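Local coordinates for enterobactin synthetase component F-related protein (Vibrio cholerae serotype O1, PDB 4OXI), which probably activates glycine with ATP as an adenylation domain, forming the glycyl adenylate bound here, in a lipopolysaccharide-modification pathway that confers antimicrobial peptide resistance, at residues 302-313 and 329-340; 379-387 and 454-463. One frame throughout, in Å; residues are numbered along the deposited sequence.

Interaction 1: residues 302-313 and 329-340; sequences QLTVWLSVPTVI and SLRLSFFCGQAL. With GAP (glycyl-adenosine-5'-phosphate), chain B.
Strands 305-308 and 332-336 pair in parallel within the central sheet, joined through helix 311-318 as a beta-alpha-beta unit of the AMP-binding fold. Their backbones exchange hydrogen bonds in a parallel ladder, its straightest rung running from Phe-334 N to Trp-306 O (2.7 Å, 170° at the hydrogen). Beside the ladder, Leu-307 lays CD1 against Phe-334 CB at 3.5 Å, while the edge of the Phe-334 ring lies near Trp-306 O. On the face of Trp-306 and Phe-335, Ile-313 from the helix sets CD1 over one face of the Phe-335 ring, 3.7 Å from its centroid, and the indole meets that phenyl obliquely. Trp-306 NE1 donates to Ser-308 OG, which helps to hold the rotation of the indole; the hydroxyl donates in turn to Val-309 O. Beyond the strand, Thr-311 OG1 donates to Gln-338 OE1 (2.7 Å), in the amide plane and on a lone pair; the glutamine chain, extended beyond CG, runs across the Pro-310 ring at CG and CD. Just before Gln-338, Gly-337 N lies 3.0 Å from adenine N7. Helix 268-279 touches Leu-307 and Phe-334; strand 305-308 lies between strands 257-260 and 332-336, and 356-360 follows beyond 332-336.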
loop_
_atom_site.group_PDB
_atom_site.type_symbol
_atom_site.label_atom_id
_atom_site.label_comp_id
_atom_site.label_asym_id
_atom_site.label_seq_id
_atom_site.Cartn_x
_atom_site.Cartn_y
_atom_site.Cartn_z
ATOM N N GLN A 302 -15.291 -18.032 -0.301
ATOM C CA GLN A 302 -14.701 -18.791 -1.396
ATOM C C GLN A 302 -13.823 -17.897 -2.283
ATOM O O GLN A 302 -13.956 -17.905 -3.503
ATOM C CB GLN A 302 -15.807 -19.455 -2.237
ATOM C CG GLN A 302 -16.583 -20.551 -1.473
ATOM C CD GLN A 302 -15.696 -21.750 -1.140
ATOM O OE1 GLN A 302 -15.359 -22.547 -2.019
ATOM N NE2 GLN A 302 -15.289 -21.863 0.127
ATOM N N LEU A 303 -12.940 -17.119 -1.670
ATOM C CA LEU A 303 -12.028 -16.267 -2.435
ATOM C C LEU A 303 -11.107 -17.122 -3.286
ATOM O O LEU A 303 -10.656 -18.176 -2.849
ATOM C CB LEU A 303 -11.185 -15.400 -1.503
ATOM C CG LEU A 303 -11.968 -14.414 -0.633
ATOM C CD1 LEU A 303 -11.023 -13.380 -0.020
ATOM C CD2 LEU A 303 -13.069 -13.720 -1.424
ATOM N N THR A 304 -10.821 -16.658 -4.497
ATOM C CA THR A 304 -9.957 -17.409 -5.395
ATOM C C THR A 304 -8.594 -16.739 -5.508
ATOM O O THR A 304 -7.617 -17.373 -5.930
ATOM C CB THR A 304 -10.590 -17.567 -6.796
ATOM O OG1 THR A 304 -10.781 -16.273 -7.382
ATOM C CG2 THR A 304 -11.943 -18.269 -6.703
ATOM N N VAL A 305 -8.524 -15.462 -5.119
ATOM C CA VAL A 305 -7.282 -14.677 -5.216
ATOM C C VAL A 305 -7.031 -13.877 -3.931
ATOM O O VAL A 305 -7.934 -13.206 -3.420
ATOM C CB VAL A 305 -7.325 -13.697 -6.435
ATOM C CG1 VAL A 305 -6.000 -12.973 -6.601
ATOM C CG2 VAL A 305 -7.655 -14.431 -7.716
ATOM N N TRP A 306 -5.798 -13.933 -3.426
ATOM C CA TRP A 306 -5.440 -13.279 -2.169
ATOM C C TRP A 306 -4.087 -12.569 -2.242
ATOM O O TRP A 306 -3.137 -13.100 -2.817
ATOM C CB TRP A 306 -5.398 -14.311 -1.036
ATOM C CG TRP A 306 -5.051 -13.714 0.305
ATOM C CD1 TRP A 306 -3.811 -13.621 0.864
ATOM C CD2 TRP A 306 -5.964 -13.134 1.251
ATOM N NE1 TRP A 306 -3.893 -13.016 2.104
ATOM C CE2 TRP A 306 -5.207 -12.708 2.363
ATOM C CE3 TRP A 306 -7.351 -12.926 1.260
ATOM C CZ2 TRP A 306 -5.792 -12.091 3.483
ATOM C CZ3 TRP A 306 -7.933 -12.317 2.376
ATOM C CH2 TRP A 306 -7.155 -11.909 3.469
ATOM N N LEU A 307 -4.006 -11.371 -1.655
ATOM C CA LEU A 307 -2.732 -10.660 -1.496
ATOM C C LEU A 307 -2.686 -9.994 -0.127
ATOM O O LEU A 307 -3.618 -9.258 0.246
ATOM C CB LEU A 307 -2.547 -9.594 -2.578
ATOM C CG LEU A 307 -1.386 -8.614 -2.341
ATOM C CD1 LEU A 307 -0.026 -9.305 -2.362
ATOM C CD2 LEU A 307 -1.388 -7.501 -3.364
ATOM N N SER A 308 -1.619 -10.250 0.623
ATOM C CA SER A 308 -1.405 -9.570 1.894
ATOM C C SER A 308 0.053 -9.714 2.319
ATOM O O SER A 308 0.824 -10.395 1.655
ATOM C CB SER A 308 -2.299 -10.174 2.968
ATOM O OG SER A 308 -1.858 -11.489 3.279
ATOM N N VAL A 309 0.427 -9.073 3.423
ATOM C CA VAL A 309 1.716 -9.334 4.056
ATOM C C VAL A 309 1.679 -10.779 4.557
ATOM O O VAL A 309 0.596 -11.331 4.782
ATOM C CB VAL A 309 1.992 -8.366 5.233
ATOM C CG1 VAL A 309 2.255 -6.958 4.718
ATOM C CG2 VAL A 309 0.817 -8.362 6.235
ATOM N N PRO A 310 2.849 -11.410 4.706
ATOM C CA PRO A 310 2.870 -12.823 5.102
ATOM C C PRO A 310 2.569 -13.059 6.594
ATOM O O PRO A 310 2.457 -14.209 7.016
ATOM C CB PRO A 310 4.301 -13.255 4.768
ATOM C CG PRO A 310 5.101 -11.986 4.789
ATOM C CD PRO A 310 4.171 -10.944 4.250
ATOM N N THR A 311 2.437 -11.988 7.369
ATOM C CA THR A 311 1.990 -12.074 8.759
ATOM C C THR A 311 0.668 -12.811 8.816
ATOM O O THR A 311 0.371 -13.532 9.770
ATOM C CB THR A 311 1.784 -10.661 9.354
ATOM O OG1 THR A 311 3.050 -10.005 9.461
ATOM C CG2 THR A 311 1.182 -10.737 10.736
ATOM N N VAL A 312 -0.134 -12.624 7.779
ATOM C CA VAL A 312 -1.442 -13.255 7.726
ATOM C C VAL A 312 -1.353 -14.778 7.890
ATOM O O VAL A 312 -2.222 -15.390 8.513
ATOM C CB VAL A 312 -2.171 -12.835 6.443
ATOM C CG1 VAL A 312 -3.202 -13.868 6.018
ATOM C CG2 VAL A 312 -2.815 -11.463 6.655
ATOM N N ILE A 313 -0.282 -15.379 7.371
ATOM C CA ILE A 313 -0.098 -16.827 7.471
ATOM C C ILE A 313 0.149 -17.240 8.913
ATOM O O ILE A 313 -0.398 -18.237 9.382
ATOM C CB ILE A 313 1.084 -17.322 6.628
ATOM C CG1 ILE A 313 0.927 -16.880 5.167
ATOM C CG2 ILE A 313 1.212 -18.846 6.733
ATOM C CD1 ILE A 313 2.216 -17.048 4.334
ATOM N N SER A 329 -10.614 -23.134 -2.489
ATOM C CA SER A 329 -11.007 -22.133 -3.490
ATOM C C SER A 329 -9.859 -21.190 -3.899
ATOM O O SER A 329 -9.943 -20.536 -4.939
ATOM C CB SER A 329 -12.203 -21.307 -3.005
ATOM O OG SER A 329 -11.811 -20.398 -1.972
ATOM N N LEU A 330 -8.796 -21.125 -3.098
ATOM C CA LEU A 330 -7.772 -20.076 -3.258
ATOM C C LEU A 330 -6.696 -20.466 -4.265
ATOM O O LEU A 330 -5.687 -21.075 -3.894
ATOM C CB LEU A 330 -7.106 -19.774 -1.910
ATOM C CG LEU A 330 -6.807 -18.303 -1.588
ATOM C CD1 LEU A 330 -5.705 -18.192 -0.549
ATOM C CD2 LEU A 330 -6.474 -17.500 -2.834
ATOM N N ARG A 331 -6.887 -20.100 -5.527
ATOM C CA ARG A 331 -6.004 -20.610 -6.587
ATOM C C ARG A 331 -4.751 -19.765 -6.780
ATOM O O ARG A 331 -3.760 -20.237 -7.345
ATOM C CB ARG A 331 -6.762 -20.774 -7.909
ATOM C CG ARG A 331 -7.006 -19.492 -8.692
ATOM C CD ARG A 331 -7.845 -19.802 -9.944
ATOM N NE ARG A 331 -8.042 -18.629 -10.789
ATOM C CZ ARG A 331 -7.135 -18.168 -11.651
ATOM N NH1 ARG A 331 -5.956 -18.772 -11.779
ATOM N NH2 ARG A 331 -7.400 -17.090 -12.375
ATOM N N LEU A 332 -4.787 -18.523 -6.304
ATOM C CA LEU A 332 -3.610 -17.666 -6.357
ATOM C C LEU A 332 -3.404 -16.905 -5.047
ATOM O O LEU A 332 -4.247 -16.088 -4.657
ATOM C CB LEU A 332 -3.702 -16.687 -7.531
ATOM C CG LEU A 332 -3.388 -17.182 -8.947
ATOM C CD1 LEU A 332 -3.938 -16.210 -9.980
ATOM C CD2 LEU A 332 -1.885 -17.371 -9.149
ATOM N N SER A 333 -2.272 -17.165 -4.391
ATOM C CA SER A 333 -1.923 -16.534 -3.123
ATOM C C SER A 333 -0.689 -15.690 -3.326
ATOM O O SER A 333 0.386 -16.231 -3.632
ATOM C CB SER A 333 -1.603 -17.597 -2.071
ATOM O OG SER A 333 -2.768 -18.310 -1.684
ATOM N N PHE A 334 -0.816 -14.375 -3.158
ATOM C CA PHE A 334 0.364 -13.516 -3.253
ATOM C C PHE A 334 0.730 -12.986 -1.870
ATOM O O PHE A 334 -0.155 -12.656 -1.073
ATOM C CB PHE A 334 0.112 -12.325 -4.178
ATOM C CG PHE A 334 -0.193 -12.686 -5.609
ATOM C CD1 PHE A 334 0.822 -12.758 -6.551
ATOM C CD2 PHE A 334 -1.503 -12.883 -6.028
ATOM C CE1 PHE A 334 0.540 -13.056 -7.888
ATOM C CE2 PHE A 334 -1.789 -13.178 -7.340
ATOM C CZ PHE A 334 -0.760 -13.263 -8.278
ATOM N N PHE A 335 2.024 -12.892 -1.585
ATOM C CA PHE A 335 2.479 -12.265 -0.351
ATOM C C PHE A 335 3.544 -11.224 -0.667
ATOM O O PHE A 335 4.405 -11.450 -1.523
ATOM C CB PHE A 335 2.977 -13.321 0.638
ATOM C CG PHE A 335 1.891 -14.270 1.076
ATOM C CD1 PHE A 335 0.875 -13.841 1.924
ATOM C CD2 PHE A 335 1.851 -15.568 0.603
ATOM C CE1 PHE A 335 -0.155 -14.703 2.313
ATOM C CE2 PHE A 335 0.831 -16.436 0.992
ATOM C CZ PHE A 335 -0.177 -15.998 1.838
ATOM N N CYS A 336 3.462 -10.068 -0.009
ATOM C CA CYS A 336 4.403 -8.987 -0.266
ATOM C C CYS A 336 4.644 -8.235 1.015
ATOM O O CYS A 336 3.753 -8.168 1.877
ATOM C CB CYS A 336 3.830 -8.004 -1.292
ATOM S SG CYS A 336 5.018 -6.723 -1.846
ATOM N N GLY A 337 5.835 -7.665 1.153
ATOM C CA GLY A 337 6.065 -6.717 2.226
ATOM C C GLY A 337 7.111 -7.089 3.252
ATOM O O GLY A 337 7.747 -6.198 3.822
ATOM N N GLN A 338 7.264 -8.389 3.506
ATOM C CA GLN A 338 8.216 -8.903 4.488
ATOM C C GLN A 338 8.789 -10.206 3.971
ATOM O O GLN A 338 8.189 -10.847 3.098
ATOM C CB GLN A 338 7.520 -9.221 5.812
ATOM C CG GLN A 338 6.487 -8.229 6.224
ATOM C CD GLN A 338 5.791 -8.621 7.503
ATOM O OE1 GLN A 338 4.613 -8.999 7.493
ATOM N NE2 GLN A 338 6.514 -8.532 8.623
ATOM N N ALA A 339 9.925 -10.615 4.532
ATOM C CA ALA A 339 10.554 -11.888 4.176
ATOM C C ALA A 339 9.569 -13.038 4.317
ATOM O O ALA A 339 8.943 -13.213 5.372
ATOM C CB ALA A 339 11.793 -12.139 5.024
ATOM N N LEU A 340 9.397 -13.794 3.233
ATOM C CA LEU A 340 8.503 -14.949 3.247
ATOM C C LEU A 340 9.321 -16.167 3.645
ATOM O O LEU A 340 10.274 -16.534 2.956
ATOM C CB LEU A 340 7.876 -15.156 1.865
ATOM C CG LEU A 340 6.902 -16.318 1.701
ATOM C CD1 LEU A 340 5.750 -16.179 2.684
ATOM C CD2 LEU A 340 6.375 -16.381 0.278
HETATM N N GAP B . 4.729 -2.235 -2.023
HETATM C CA GAP B . 4.759 -3.405 -1.097
HETATM C C GAP B . 5.414 -2.941 0.189
HETATM O O GAP B . 5.555 -3.667 1.156
HETATM P PA GAP B . 6.561 -0.787 1.456
HETATM O O1A GAP B . 7.147 0.440 0.803
HETATM O O2A GAP B . 5.570 -0.657 2.601
HETATM O O3A GAP B . 5.892 -1.571 0.228
HETATM C "C5'" GAP B . 8.933 -1.825 1.044
HETATM O "O5'" GAP B . 7.809 -1.691 1.915
HETATM C "C4'" GAP B . 9.988 -2.666 1.734
HETATM O "O4'" GAP B . 9.390 -3.870 2.221
HETATM C "C3'" GAP B . 11.065 -3.161 0.794
HETATM O "O3'" GAP B . 12.080 -2.174 0.609
HETATM C "C2'" GAP B . 11.561 -4.406 1.510
HETATM O "O2'" GAP B . 12.391 -4.049 2.604
HETATM C "C1'" GAP B . 10.325 -4.948 2.179
HETATM N N9 GAP B . 9.756 -6.035 1.352
HETATM C C8 GAP B . 8.750 -5.903 0.467
HETATM N N7 GAP B . 8.452 -7.092 -0.115
HETATM C C5 GAP B . 9.298 -8.010 0.400
HETATM C C6 GAP B . 9.536 -9.456 0.205
HETATM N N6 GAP B . 8.771 -10.177 -0.659
HETATM N N1 GAP B . 10.524 -10.027 0.934
HETATM C C2 GAP B . 11.281 -9.320 1.805
HETATM N N3 GAP B . 11.114 -8.002 2.025
HETATM C C4 GAP B . 10.154 -7.308 1.368
#

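Interaction 2: residues 379-387 and 454-463; sequences GMASVPIGR and VTKSNGVLIH. With GAP (glycyl-adenosine-5'-phosphate), chain B.
Pro-384 and Ile-462 lie side by side at the apolar centre, CB of the proline 3.5 Å from CD1 of the isoleucine, beside a classic beta bulge that joins loop 379-387 to the hairpin of strands 445-457 and 460-466. Met-380 reaches the same methyl tip to tip, CE to Ile-462 CD1, its chain bent at the last torsion (59°). On the other flank, Ile-385 places CG1 between its backbone N and carbonyl carbon (chi1 52°), which sets that branch 3.7 Å from Leu-461 CB and leaves CG2 near adenine N1, at 3.6 Å. His-463 also lines the pocket: adenine N3 sits over the centre of the imidazole face, and NE2 is hydrogen-bonded to Asp-452. In the bulge Ile-385 N donates to Leu-461 O at 2.9 Å, with a weak second bond from Gly-386 N to the same oxygen; Leu-461 N returns a bond to Gly-386 O. A water accepts from His-463 N and donates to Val-383 O, bridging the strand to the loop. At the outer edge, Arg-387 NH1 makes a weak hydrogen bond, 3.2 Å long, to Gly-459 O of the type I' turn 457-460.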
loop_
_atom_site.group_PDB
_atom_site.type_symbol
_atom_site.label_atom_id
_atom_site.label_comp_id
_atom_site.label_asym_id
_atom_site.label_seq_id
_atom_site.Cartn_x
_atom_site.Cartn_y
_atom_site.Cartn_z
ATOM N N GLY A 379 14.489 -26.690 -0.884
ATOM C CA GLY A 379 15.357 -26.935 0.249
ATOM C C GLY A 379 16.097 -25.697 0.728
ATOM O O GLY A 379 17.268 -25.794 1.090
ATOM N N MET A 380 15.428 -24.540 0.718
ATOM C CA MET A 380 15.999 -23.296 1.252
ATOM C C MET A 380 15.205 -22.838 2.470
ATOM O O MET A 380 14.060 -23.249 2.654
ATOM C CB MET A 380 15.986 -22.180 0.197
ATOM C CG MET A 380 16.564 -22.558 -1.156
ATOM S SD MET A 380 16.340 -21.264 -2.405
ATOM C CE MET A 380 17.191 -19.899 -1.630
ATOM N N ALA A 381 15.789 -21.972 3.294
ATOM C CA ALA A 381 15.093 -21.509 4.500
ATOM C C ALA A 381 14.115 -20.353 4.246
ATOM O O ALA A 381 13.169 -20.139 5.016
ATOM C CB ALA A 381 16.092 -21.123 5.564
ATOM N N SER A 382 14.353 -19.596 3.179
ATOM C CA SER A 382 13.467 -18.488 2.820
ATOM C C SER A 382 13.092 -18.589 1.351
ATOM O O SER A 382 13.774 -19.257 0.568
ATOM C CB SER A 382 14.166 -17.156 3.048
ATOM O OG SER A 382 15.318 -17.088 2.223
ATOM N N VAL A 383 12.008 -17.925 0.981
ATOM C CA VAL A 383 11.586 -17.871 -0.409
ATOM C C VAL A 383 12.286 -16.691 -1.058
ATOM O O VAL A 383 12.251 -15.574 -0.531
ATOM C CB VAL A 383 10.065 -17.710 -0.506
ATOM C CG1 VAL A 383 9.610 -17.679 -1.957
ATOM C CG2 VAL A 383 9.366 -18.827 0.258
ATOM N N PRO A 384 12.954 -16.933 -2.191
ATOM C CA PRO A 384 13.595 -15.852 -2.957
ATOM C C PRO A 384 12.581 -14.771 -3.340
ATOM O O PRO A 384 11.396 -15.083 -3.460
ATOM C CB PRO A 384 14.070 -16.557 -4.231
ATOM C CG PRO A 384 14.212 -18.030 -3.833
ATOM C CD PRO A 384 13.182 -18.272 -2.772
ATOM N N ILE A 385 13.029 -13.533 -3.533
ATOM C CA ILE A 385 12.144 -12.497 -4.077
ATOM C C ILE A 385 12.127 -12.582 -5.605
ATOM O O ILE A 385 11.296 -11.960 -6.269
ATOM C CB ILE A 385 12.530 -11.076 -3.609
ATOM C CG1 ILE A 385 14.007 -10.776 -3.869
ATOM C CG2 ILE A 385 12.243 -10.906 -2.123
ATOM C CD1 ILE A 385 14.361 -9.268 -3.673
ATOM N N GLY A 386 13.057 -13.352 -6.165
ATOM C CA GLY A 386 12.922 -13.790 -7.548
ATOM C C GLY A 386 13.607 -12.916 -8.571
ATOM O O GLY A 386 14.779 -12.544 -8.419
ATOM N N ARG A 387 12.876 -12.592 -9.626
ATOM C CA ARG A 387 13.402 -11.727 -10.669
ATOM C C ARG A 387 12.343 -10.740 -11.122
ATOM O O ARG A 387 11.157 -10.904 -10.818
ATOM C CB ARG A 387 13.904 -12.558 -11.854
ATOM C CG ARG A 387 12.941 -13.654 -12.280
ATOM C CD ARG A 387 13.370 -14.319 -13.615
ATOM N NE ARG A 387 14.695 -14.927 -13.520
ATOM C CZ ARG A 387 15.698 -14.648 -14.346
ATOM N NH1 ARG A 387 16.882 -15.235 -14.185
ATOM N NH2 ARG A 387 15.515 -13.784 -15.338
ATOM N N VAL A 454 20.662 -7.681 -0.989
ATOM C CA VAL A 454 20.298 -8.948 -1.620
ATOM C C VAL A 454 21.508 -9.751 -2.071
ATOM O O VAL A 454 22.625 -9.232 -2.151
ATOM C CB VAL A 454 19.410 -8.725 -2.850
ATOM C CG1 VAL A 454 18.167 -7.929 -2.475
ATOM C CG2 VAL A 454 20.195 -8.008 -3.934
ATOM N N THR A 455 21.275 -11.026 -2.371
ATOM C CA THR A 455 22.277 -11.833 -3.060
ATOM C C THR A 455 21.667 -12.515 -4.293
ATOM O O THR A 455 20.492 -12.883 -4.287
ATOM C CB THR A 455 22.922 -12.884 -2.121
ATOM O OG1 THR A 455 23.948 -13.587 -2.830
ATOM C CG2 THR A 455 21.899 -13.873 -1.652
ATOM N N LYS A 456 22.450 -12.651 -5.361
ATOM C CA LYS A 456 21.987 -13.390 -6.531
ATOM C C LYS A 456 22.427 -14.845 -6.427
ATOM O O LYS A 456 23.621 -15.145 -6.403
ATOM C CB LYS A 456 22.514 -12.779 -7.823
ATOM C CG LYS A 456 21.951 -13.446 -9.066
ATOM C CD LYS A 456 22.403 -12.743 -10.321
ATOM C CE LYS A 456 21.877 -13.434 -11.574
ATOM N NZ LYS A 456 22.445 -12.806 -12.810
ATOM N N SER A 457 21.462 -15.750 -6.350
ATOM C CA SER A 457 21.776 -17.155 -6.158
ATOM C C SER A 457 20.909 -17.997 -7.072
ATOM O O SER A 457 19.688 -17.838 -7.086
ATOM C CB SER A 457 21.540 -17.557 -4.708
ATOM O OG SER A 457 21.827 -18.931 -4.526
ATOM N N ASN A 458 21.548 -18.873 -7.847
ATOM C CA ASN A 458 20.855 -19.741 -8.794
ATOM C C ASN A 458 19.927 -18.938 -9.716
ATOM O O ASN A 458 18.847 -19.393 -10.086
ATOM C CB ASN A 458 20.099 -20.861 -8.054
ATOM C CG ASN A 458 19.911 -22.113 -8.908
ATOM O OD1 ASN A 458 20.422 -22.204 -10.026
ATOM N ND2 ASN A 458 19.182 -23.089 -8.374
ATOM N N GLY A 459 20.351 -17.733 -10.075
ATOM C CA GLY A 459 19.598 -16.914 -11.014
ATOM C C GLY A 459 18.480 -16.054 -10.428
ATOM O O GLY A 459 17.817 -15.318 -11.171
ATOM N N VAL A 460 18.265 -16.133 -9.115
ATOM C CA VAL A 460 17.239 -15.308 -8.482
ATOM C C VAL A 460 17.802 -14.492 -7.317
ATOM O O VAL A 460 18.912 -14.742 -6.845
ATOM C CB VAL A 460 16.048 -16.161 -7.993
ATOM C CG1 VAL A 460 15.394 -16.875 -9.169
ATOM C CG2 VAL A 460 16.513 -17.176 -6.980
ATOM N N LEU A 461 17.038 -13.511 -6.857
ATOM C CA LEU A 461 17.479 -12.676 -5.752
ATOM C C LEU A 461 16.973 -13.235 -4.435
ATOM O O LEU A 461 15.842 -13.706 -4.344
ATOM C CB LEU A 461 16.980 -11.245 -5.948
ATOM C CG LEU A 461 17.644 -10.478 -7.086
ATOM C CD1 LEU A 461 16.957 -9.139 -7.308
ATOM C CD2 LEU A 461 19.111 -10.270 -6.756
ATOM N N ILE A 462 17.822 -13.201 -3.416
ATOM C CA ILE A 462 17.411 -13.555 -2.062
ATOM C C ILE A 462 17.527 -12.297 -1.204
ATOM O O ILE A 462 18.559 -11.634 -1.233
ATOM C CB ILE A 462 18.341 -14.616 -1.459
ATOM C CG1 ILE A 462 18.485 -15.813 -2.404
ATOM C CG2 ILE A 462 17.857 -15.029 -0.073
ATOM C CD1 ILE A 462 17.212 -16.522 -2.654
ATOM N N HIS A 463 16.485 -11.972 -0.441
ATOM C CA HIS A 463 16.502 -10.751 0.363
ATOM C C HIS A 463 17.172 -11.057 1.679
ATOM O O HIS A 463 16.735 -11.956 2.382
ATOM C CB HIS A 463 15.078 -10.235 0.616
ATOM C CG HIS A 463 15.024 -8.952 1.389
ATOM N ND1 HIS A 463 15.091 -8.907 2.766
ATOM C CD2 HIS A 463 14.903 -7.665 0.978
ATOM C CE1 HIS A 463 15.016 -7.649 3.169
ATOM N NE2 HIS A 463 14.905 -6.875 2.105
HETATM N N GAP B . 4.729 -2.235 -2.023
HETATM C CA GAP B . 4.759 -3.405 -1.097
HETATM C C GAP B . 5.414 -2.941 0.189
HETATM O O GAP B . 5.555 -3.667 1.156
HETATM P PA GAP B . 6.561 -0.787 1.456
HETATM O O1A GAP B . 7.147 0.440 0.803
HETATM O O2A GAP B . 5.570 -0.657 2.601
HETATM O O3A GAP B . 5.892 -1.571 0.228
HETATM C "C5'" GAP B . 8.933 -1.825 1.044
HETATM O "O5'" GAP B . 7.809 -1.691 1.915
HETATM C "C4'" GAP B . 9.988 -2.666 1.734
HETATM O "O4'" GAP B . 9.390 -3.870 2.221
HETATM C "C3'" GAP B . 11.065 -3.161 0.794
HETATM O "O3'" GAP B . 12.080 -2.174 0.609
HETATM C "C2'" GAP B . 11.561 -4.406 1.510
HETATM O "O2'" GAP B . 12.391 -4.049 2.604
HETATM C "C1'" GAP B . 10.325 -4.948 2.179
HETATM N N9 GAP B . 9.756 -6.035 1.352
HETATM C C8 GAP B . 8.750 -5.903 0.467
HETATM N N7 GAP B . 8.452 -7.092 -0.115
HETATM C C5 GAP B . 9.298 -8.010 0.400
HETATM C C6 GAP B . 9.536 -9.456 0.205
HETATM N N6 GAP B . 8.771 -10.177 -0.659
HETATM N N1 GAP B . 10.524 -10.027 0.934
HETATM C C2 GAP B . 11.281 -9.320 1.805
HETATM N N3 GAP B . 11.114 -8.002 2.025
HETATM C C4 GAP B . 10.154 -7.308 1.368
HETATM O O HOH W 1 14.099 -13.618 -0.151
#

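Overall arrangement
From the N terminus, the chain first meets interaction 1, where 302-313 and 329-340 close a short loop of 15 intervening residues containing the rest of helix 311-318. Interaction 2 follows in series: 66 residues, 26 of them in strands, separate 379-387 from 454-463. The two neither nest nor cross, and their centres lie about 19 Å apart. They meet directly, since Leu-340 O lies 3.0 Å from Val-383 N, a probable hydrogen bond. Interaction 1 joins two neighbouring parallel strands of the mixed sheet, interaction 2 attaches the antiparallel sheet to the loop leading into strand 387-388, and both contribute residues that touch the glycyl-adenosine-5'-phosphate.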